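Local coordinates for single-stranded DNA-binding protein (Thermus aquaticus, PDB 2FXQ) that binds single-stranded DNA as a homodimer and probably recruits partner proteins during DNA replication, recombination and repair, at residues L5-L10 with Q130-G135; I198-N203 with E220-E225. One frame throughout, in Å; residues are numbered along the deposited sequence.

Near the N terminus, residues 5-10 lie in the first SSB (OB-fold) repeat, and contact 1 closes the longer of the two loops by bringing them against residues 130-135, on strand 129-137 of the second repeat, with 119 residues in between. The chain then runs on through the second repeat to contact 2, a local closure in which residues 198-203 meet residues 220-225 within the hairpin of strands 194-207 and 213-225. The two loops are in series, neither nested nor crossed. Strand 129-137 links them: it pairs with strand 5-14 and with strand 194-207, and Val131 N lies 2.8 Å from Gly199 O, a probable hydrogen bond. The contact centres are about 9 Å apart.

Contact 1. Residues L5-L10 with Q130-G135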
ATOM      1  N   LEU A   5      -3.955  12.568   5.060  1.00 19.59           N
ATOM      2  CA  LEU A   5      -3.587  11.168   5.265  1.00 19.07           C
ATOM      3  C   LEU A   5      -2.110  11.139   5.426  1.00 19.67           C
ATOM      4  O   LEU A   5      -1.398  11.902   4.733  1.00 16.79           O
ATOM      5  CB  LEU A   5      -3.910  10.315   3.996  1.00 19.26           C
ATOM      6  CG  LEU A   5      -5.337   9.910   3.750  1.00 29.06           C
ATOM      7  CD1 LEU A   5      -5.344   9.205   2.374  1.00 21.27           C
ATOM      8  CD2 LEU A   5      -5.851   9.007   4.899  1.00 28.47           C
ATOM      9  N   ASN A   6      -1.636  10.219   6.268  1.00 16.75           N
ATOM     10  CA  ASN A   6      -0.218  10.062   6.470  1.00 20.15           C
ATOM     11  C   ASN A   6      -0.014   8.594   6.873  1.00 23.50           C
ATOM     12  O   ASN A   6      -0.222   8.212   8.024  1.00 20.88           O
ATOM     13  CB  ASN A   6       0.244  11.086   7.533  1.00 19.33           C
ATOM     14  CG  ASN A   6       1.690  10.872   8.027  1.00 19.26           C
ATOM     15  OD1 ASN A   6       2.467  10.007   7.545  1.00 20.43           O
ATOM     16  ND2 ASN A   6       2.062  11.702   9.033  1.00 21.15           N
ATOM     17  N   GLN A   7       0.318   7.753   5.890  1.00 17.54           N
ATOM     18  CA  GLN A   7       0.380   6.298   6.105  1.00 17.65           C
ATOM     19  C   GLN A   7       1.618   5.759   5.505  1.00 18.73           C
ATOM     20  O   GLN A   7       1.956   6.124   4.397  1.00 21.06           O
ATOM     21  CB  GLN A   7      -0.819   5.585   5.385  1.00 15.72           C
ATOM     22  CG  GLN A   7      -2.184   6.207   5.866  1.00 22.17           C
ATOM     23  CD  GLN A   7      -3.405   5.593   5.124  1.00 24.61           C
ATOM     24  OE1 GLN A   7      -3.314   5.319   3.933  1.00 23.66           O
ATOM     25  NE2 GLN A   7      -4.511   5.350   5.837  1.00 20.17           N
ATOM     26  N   VAL A   8       2.284   4.850   6.222  1.00 17.89           N
ATOM     27  CA  VAL A   8       3.530   4.252   5.769  1.00 18.76           C
ATOM     28  C   VAL A   8       3.399   2.731   5.957  1.00 19.40           C
ATOM     29  O   VAL A   8       2.841   2.274   6.991  1.00 15.70           O
ATOM     30  CB  VAL A   8       4.734   4.708   6.700  1.00 23.99           C
ATOM     31  CG1 VAL A   8       6.058   4.021   6.239  1.00 18.87           C
ATOM     32  CG2 VAL A   8       4.813   6.240   6.760  1.00 23.21           C
ATOM     33  N   PHE A   9       3.895   1.950   4.979  1.00 19.47           N
ATOM     34  CA  PHE A   9       3.887   0.472   5.034  1.00 21.85           C
ATOM     35  C   PHE A   9       5.261   0.067   4.644  1.00 21.64           C
ATOM     36  O   PHE A   9       5.782   0.551   3.613  1.00 23.38           O
ATOM     37  CB  PHE A   9       2.875  -0.099   3.982  1.00 22.10           C
ATOM     38  CG  PHE A   9       1.515   0.545   4.050  1.00 23.60           C
ATOM     39  CD1 PHE A   9       0.480  -0.063   4.744  1.00 20.45           C
ATOM     40  CD2 PHE A   9       1.270   1.808   3.445  1.00 22.67           C
ATOM     41  CE1 PHE A   9      -0.786   0.584   4.891  1.00 26.03           C
ATOM     42  CE2 PHE A   9      -0.019   2.426   3.566  1.00 25.02           C
ATOM     43  CZ  PHE A   9      -1.010   1.824   4.284  1.00 26.09           C
ATOM     44  N   LEU A  10       5.928  -0.762   5.459  1.00 20.39           N
ATOM     45  CA  LEU A  10       7.324  -1.078   5.192  1.00 18.26           C
ATOM     46  C   LEU A  10       7.517  -2.486   5.601  1.00 14.84           C
ATOM     47  O   LEU A  10       6.913  -2.943   6.612  1.00 17.19           O
ATOM     48  CB  LEU A  10       8.235  -0.310   6.176  1.00 23.11           C
ATOM     49  CG  LEU A  10       8.686   1.076   5.957  1.00 24.30           C
ATOM     50  CD1 LEU A  10       9.617   1.459   7.157  1.00 20.80           C
ATOM     51  CD2 LEU A  10       9.353   1.160   4.551  1.00 23.23           C
ATOM     52  N   GLN A 130       6.107   1.818   1.082  1.00 16.57           N
ATOM     53  CA  GLN A 130       5.043   2.619   0.484  1.00 17.97           C
ATOM     54  C   GLN A 130       4.606   3.719   1.426  1.00 21.38           C
ATOM     55  O   GLN A 130       4.451   3.492   2.645  1.00 21.96           O
ATOM     56  CB  GLN A 130       3.793   1.754   0.165  1.00 22.26           C
ATOM     57  CG  GLN A 130       2.560   2.626  -0.441  1.00 31.40           C
ATOM     58  CD  GLN A 130       1.598   1.867  -1.393  1.00 37.80           C
ATOM     59  OE1 GLN A 130       1.870   1.713  -2.606  1.00 37.27           O
ATOM     60  NE2 GLN A 130       0.476   1.408  -0.838  1.00 33.85           N
ATOM     61  N   VAL A 131       4.390   4.933   0.883  1.00 16.81           N
ATOM     62  CA  VAL A 131       3.852   5.975   1.688  1.00 13.91           C
ATOM     63  C   VAL A 131       2.608   6.532   0.956  1.00 16.22           C
ATOM     64  O   VAL A 131       2.616   6.638  -0.270  1.00 18.80           O
ATOM     65  CB  VAL A 131       4.931   7.132   1.750  1.00 17.34           C
ATOM     66  CG1 VAL A 131       4.322   8.340   2.474  1.00 19.43           C
ATOM     67  CG2 VAL A 131       6.257   6.639   2.486  1.00 22.51           C
ATOM     68  N   ILE A 132       1.534   6.840   1.715  1.00 15.98           N
ATOM     69  CA  ILE A 132       0.362   7.507   1.134  1.00 16.34           C
ATOM     70  C   ILE A 132       0.209   8.809   1.929  1.00 18.69           C
ATOM     71  O   ILE A 132       0.083   8.778   3.175  1.00 19.50           O
ATOM     72  CB  ILE A 132      -0.877   6.653   1.236  1.00 17.38           C
ATOM     73  CG1 ILE A 132      -0.663   5.346   0.437  1.00 17.53           C
ATOM     74  CG2 ILE A 132      -2.110   7.454   0.629  1.00 17.78           C
ATOM     75  CD1 ILE A 132      -1.935   4.337   0.530  1.00 21.02           C
ATOM     76  N   LEU A 133       0.218   9.958   1.225  1.00 15.83           N
ATOM     77  CA  LEU A 133       0.008  11.218   1.915  1.00 18.25           C
ATOM     78  C   LEU A 133      -1.122  11.938   1.200  1.00 17.24           C
ATOM     79  O   LEU A 133      -1.222  11.883  -0.032  1.00 19.33           O
ATOM     80  CB  LEU A 133       1.249  12.159   1.805  1.00 17.81           C
ATOM     81  CG  LEU A 133       2.599  11.628   2.322  1.00 19.12           C
ATOM     82  CD1 LEU A 133       3.779  12.610   2.075  1.00 23.51           C
ATOM     83  CD2 LEU A 133       2.476  11.279   3.826  1.00 20.90           C
ATOM     84  N   MET A 134      -1.920  12.685   1.945  1.00 17.34           N
ATOM     85  CA  MET A 134      -2.823  13.612   1.260  1.00 16.20           C
ATOM     86  C   MET A 134      -2.784  14.882   2.071  1.00 22.22           C
ATOM     87  O   MET A 134      -2.958  14.850   3.332  1.00 21.33           O
ATOM     88  CB  MET A 134      -4.254  13.091   1.235  1.00 17.43           C
ATOM     89  CG  MET A 134      -5.148  13.939   0.154  1.00 28.72           C
ATOM     90  SD  MET A 134      -6.712  13.150   0.007  1.00 39.93           S
ATOM     91  CE  MET A 134      -6.531  12.073  -1.324  1.00 46.70           C
ATOM     92  N   GLY A 135      -2.600  16.010   1.384  1.00 21.87           N
ATOM     93  CA  GLY A 135      -2.509  17.282   2.125  1.00 21.83           C
ATOM     94  C   GLY A 135      -2.584  18.464   1.154  1.00 19.58           C
ATOM     95  O   GLY A 135      -3.217  18.340   0.102  1.00 19.08           O
TER
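Leu5 and Met134 begin a regular antiparallel pairing in which the strand axes approach to 4.5 Å with their directions 174° apart. Six backbone hydrogen bonds join the hydrogen-bonded pairs Leu5-Met134, Gln7-Ile132 and Phe9-Gln130; in the last, Gln130 N reaches Phe9 O at 2.8 Å.

The side chains of these pairs share one face. Leu5 CB lies alongside Met134 CB (3.9 Å), and with Leu5 CG anti to the carbonyl carbon (chi1 -78°), its CD1 reaches Ile132 CG2 at 4.1 Å. Ile132 serves as the hub: its CD1 packs 3.8 Å from Gln7 OE1 and also 4.1 Å from Phe9 CE2, approaching that ring obliquely. Phe9 and Gln130 run side by side, ring and amide planes 86° apart, with Phe9 CD2 4.1 Å from Gln130 CB, while the backbone O of Gln130 sits at the ring edge near its plane. Gln7 crosses Ile132 at a slant, and its NE2 is hydrogen-bonded to Glu79 OE2 of the second subunit, which holds that end of the amide.

On the reverse face, Asn6 CG is anti to the backbone N, bringing OD1 3.9 Å from Leu133 CD2; this buried oxygen accepts from Leu82 N.

The contact joins the two OB-fold repeats through antiparallel pairing of strands 5-14 and 129-137, between strand 75-84 beside residues 5-10 and strand 194-207 beside residues 130-135. Leu133 rests on strands 151-160 and 171-179, whereas Leu5, Phe9 and Gln130 meet the second subunit, where the two copies of Phe9 bring their rings together.

Contact 2. Residues I198-N203 with E220-E225; sequences IGRLVN and EALRLE
Ile198 O receives two backbone N-H groups, from Leu222 (2.7 Å) and Arg223 (3.0 Å), the signature of a classic beta bulge that shifts the register by one residue. Here the packing is tight: Gly199 CA comes within 2.9 Å of Glu220 O, a CA-H...O contact possible because no CB intervenes, and Ile198 CB lies alongside Arg223 CB.

Farther along, the contact turns toward solvent. Arg200 reaches Glu220 through an extended chain whose CG sits between the backbone N and carbonyl carbon (chi1 57°). Its NE (2.8 Å) and NH2 (3.1 Å) both grip Glu220 OE2 in a salt bridge; NH2 uses the syn lone pair of OE2, whereas NE comes from 37° above the carboxylate plane, the guanidinium and carboxylate planes being 40° apart. NH1 instead donates to Ala39 O. Exposed Leu222 crosses this arm more loosely, nearly at right angles, CD1 4.0 Å from Arg200 CD, and Val202 CG1 flanks the same carboxylate oxygen.

Within the second OB fold the hairpin is bordered by strand 129-137 next to residues 198-203 and by strand 171-179 against Ala221. Ile198 packs on the second subunit, and Arg223, held by a salt bridge from NE to Glu225 OE1, donates from NH1 to Arg126 O there.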
ATOM      1  N   ILE A 198       1.359   8.943  -3.751  1.00 15.83           N
ATOM      2  CA  ILE A 198       1.656   7.557  -3.452  1.00 16.04           C
ATOM      3  C   ILE A 198       3.168   7.489  -3.700  1.00 15.66           C
ATOM      4  O   ILE A 198       3.613   7.839  -4.786  1.00 14.25           O
ATOM      5  CB  ILE A 198       0.884   6.521  -4.358  1.00 22.31           C
ATOM      6  CG1 ILE A 198      -0.643   6.830  -4.557  1.00 23.64           C
ATOM      7  CG2 ILE A 198       1.223   5.033  -3.901  1.00 20.91           C
ATOM      8  CD1 ILE A 198      -1.544   6.643  -3.367  1.00 25.86           C
ATOM      9  N   GLY A 199       3.948   7.106  -2.705  1.00 18.44           N
ATOM     10  CA  GLY A 199       5.377   7.141  -2.938  1.00 21.13           C
ATOM     11  C   GLY A 199       6.098   6.136  -2.067  1.00 21.58           C
ATOM     12  O   GLY A 199       5.516   5.162  -1.650  1.00 17.11           O
ATOM     13  N   ARG A 200       7.355   6.422  -1.779  1.00 16.60           N
ATOM     14  CA  ARG A 200       8.158   5.506  -0.982  1.00 14.93           C
ATOM     15  C   ARG A 200       9.135   6.365  -0.211  1.00 17.65           C
ATOM     16  O   ARG A 200       9.421   7.501  -0.602  1.00 18.61           O
ATOM     17  CB  ARG A 200       8.890   4.514  -1.904  1.00 18.62           C
ATOM     18  CG  ARG A 200       9.787   5.120  -2.956  1.00 21.84           C
ATOM     19  CD  ARG A 200      10.446   3.977  -3.762  1.00 27.23           C
ATOM     20  NE  ARG A 200      11.252   4.529  -4.834  1.00 28.84           N
ATOM     21  CZ  ARG A 200      11.891   3.788  -5.738  1.00 33.59           C
ATOM     22  NH1 ARG A 200      11.862   2.461  -5.684  1.00 27.02           N
ATOM     23  NH2 ARG A 200      12.615   4.372  -6.659  1.00 28.82           N
ATOM     24  N   LEU A 201       9.716   5.783   0.823  1.00 15.48           N
ATOM     25  CA  LEU A 201      10.609   6.560   1.686  1.00 19.39           C
ATOM     26  C   LEU A 201      12.029   6.324   1.229  1.00 24.31           C
ATOM     27  O   LEU A 201      12.426   5.170   1.011  1.00 33.17           O
ATOM     28  CB  LEU A 201      10.474   5.998   3.100  1.00 29.30           C
ATOM     29  CG  LEU A 201       9.760   6.800   4.149  1.00 36.74           C
ATOM     30  CD1 LEU A 201      10.335   6.420   5.576  1.00 36.91           C
ATOM     31  CD2 LEU A 201       9.881   8.311   3.997  1.00 32.13           C
ATOM     32  N   VAL A 202      12.773   7.400   0.951  1.00 24.84           N
ATOM     33  CA  VAL A 202      14.128   7.197   0.428  1.00 23.78           C
ATOM     34  C   VAL A 202      15.106   7.985   1.289  1.00 23.76           C
ATOM     35  O   VAL A 202      14.724   8.819   2.080  1.00 25.13           O
ATOM     36  CB  VAL A 202      14.268   7.663  -1.076  1.00 21.26           C
ATOM     37  CG1 VAL A 202      13.340   6.842  -2.031  1.00 20.43           C
ATOM     38  CG2 VAL A 202      13.930   9.123  -1.182  1.00 26.28           C
ATOM     39  N   ASN A 203      16.402   7.770   1.046  1.00 23.63           N
ATOM     40  CA  ASN A 203      17.409   8.506   1.774  1.00 26.26           C
ATOM     41  C   ASN A 203      18.120   9.385   0.764  1.00 27.65           C
ATOM     42  O   ASN A 203      18.624   8.898  -0.232  1.00 31.34           O
ATOM     43  CB  ASN A 203      18.452   7.568   2.381  1.00 22.14           C
ATOM     44  CG  ASN A 203      17.881   6.642   3.448  1.00 29.96           C
ATOM     45  OD1 ASN A 203      17.882   5.470   3.246  1.00 34.53           O
ATOM     46  ND2 ASN A 203      17.461   7.179   4.604  1.00 25.27           N
ATOM     47  N   GLU A 220       9.684  10.003  -1.876  1.00 16.43           N
ATOM     48  CA  GLU A 220       9.742  10.158  -3.328  1.00 15.04           C
ATOM     49  C   GLU A 220       8.337   9.825  -3.841  1.00 15.12           C
ATOM     50  O   GLU A 220       7.787   8.720  -3.549  1.00 18.59           O
ATOM     51  CB  GLU A 220      10.814   9.232  -3.916  1.00 13.54           C
ATOM     52  CG  GLU A 220      10.740   9.296  -5.458  1.00 19.00           C
ATOM     53  CD  GLU A 220      11.461   8.169  -6.183  1.00 32.38           C
ATOM     54  OE1 GLU A 220      11.565   8.300  -7.445  1.00 34.02           O
ATOM     55  OE2 GLU A 220      11.887   7.187  -5.526  1.00 28.49           O
ATOM     56  N   ALA A 221       7.700  10.760  -4.583  1.00 15.85           N
ATOM     57  CA  ALA A 221       6.414  10.472  -5.259  1.00 19.29           C
ATOM     58  C   ALA A 221       6.549   9.499  -6.406  1.00 18.36           C
ATOM     59  O   ALA A 221       7.473   9.617  -7.219  1.00 17.59           O
ATOM     60  CB  ALA A 221       5.779  11.761  -5.777  1.00 16.19           C
ATOM     61  N   LEU A 222       5.685   8.471  -6.445  1.00 15.26           N
ATOM     62  CA  LEU A 222       5.619   7.575  -7.581  1.00 17.15           C
ATOM     63  C   LEU A 222       4.314   7.812  -8.362  1.00 17.13           C
ATOM     64  O   LEU A 222       4.270   7.548  -9.559  1.00 21.21           O
ATOM     65  CB  LEU A 222       5.717   6.131  -7.126  1.00 19.08           C
ATOM     66  CG  LEU A 222       7.058   5.851  -6.400  1.00 24.10           C
ATOM     67  CD1 LEU A 222       7.050   4.400  -5.889  1.00 33.00           C
ATOM     68  CD2 LEU A 222       8.293   6.089  -7.331  1.00 25.45           C
ATOM     69  N   ARG A 223       3.296   8.326  -7.694  1.00 14.83           N
ATOM     70  CA  ARG A 223       2.069   8.740  -8.375  1.00 17.78           C
ATOM     71  C   ARG A 223       1.619  10.006  -7.659  1.00 17.95           C
ATOM     72  O   ARG A 223       1.797  10.138  -6.446  1.00 18.97           O
ATOM     73  CB  ARG A 223       0.973   7.694  -8.163  1.00 22.59           C
ATOM     74  CG  ARG A 223      -0.290   8.038  -8.958  1.00 30.95           C
ATOM     75  CD  ARG A 223      -1.173   6.825  -9.288  1.00 37.71           C
ATOM     76  NE  ARG A 223      -2.414   7.249  -9.937  1.00 21.72           N
ATOM     77  CZ  ARG A 223      -3.338   6.411 -10.459  1.00 41.58           C
ATOM     78  NH1 ARG A 223      -3.186   5.106 -10.466  1.00 33.19           N
ATOM     79  NH2 ARG A 223      -4.423   6.889 -10.992  1.00 34.46           N
ATOM     80  N   LEU A 224       1.055  10.954  -8.406  1.00 15.47           N
ATOM     81  CA  LEU A 224       0.461  12.128  -7.815  1.00 16.91           C
ATOM     82  C   LEU A 224      -0.934  12.344  -8.459  1.00 17.37           C
ATOM     83  O   LEU A 224      -1.113  12.172  -9.665  1.00 19.09           O
ATOM     84  CB  LEU A 224       1.307  13.408  -8.164  1.00 13.05           C
ATOM     85  CG  LEU A 224       2.740  13.457  -7.591  1.00 16.61           C
ATOM     86  CD1 LEU A 224       3.415  14.739  -8.111  1.00 19.06           C
ATOM     87  CD2 LEU A 224       2.670  13.448  -6.082  1.00 16.46           C
ATOM     88  N   GLU A 225      -1.909  12.699  -7.638  1.00 25.93           N
ATOM     89  CA  GLU A 225      -3.244  12.949  -8.122  1.00 25.75           C
ATOM     90  C   GLU A 225      -3.758  14.150  -7.346  1.00 29.06           C
ATOM     91  O   GLU A 225      -3.271  14.447  -6.277  1.00 24.21           O
ATOM     92  CB  GLU A 225      -4.196  11.752  -7.890  1.00 27.41           C
ATOM     93  CG  GLU A 225      -3.784  10.435  -8.566  1.00 22.14           C
ATOM     94  CD  GLU A 225      -3.829  10.499 -10.099  1.00 37.31           C
ATOM     95  OE1 GLU A 225      -3.215   9.630 -10.785  1.00 33.48           O
ATOM     96  OE2 GLU A 225      -4.451  11.440 -10.646  1.00 31.11           O
TER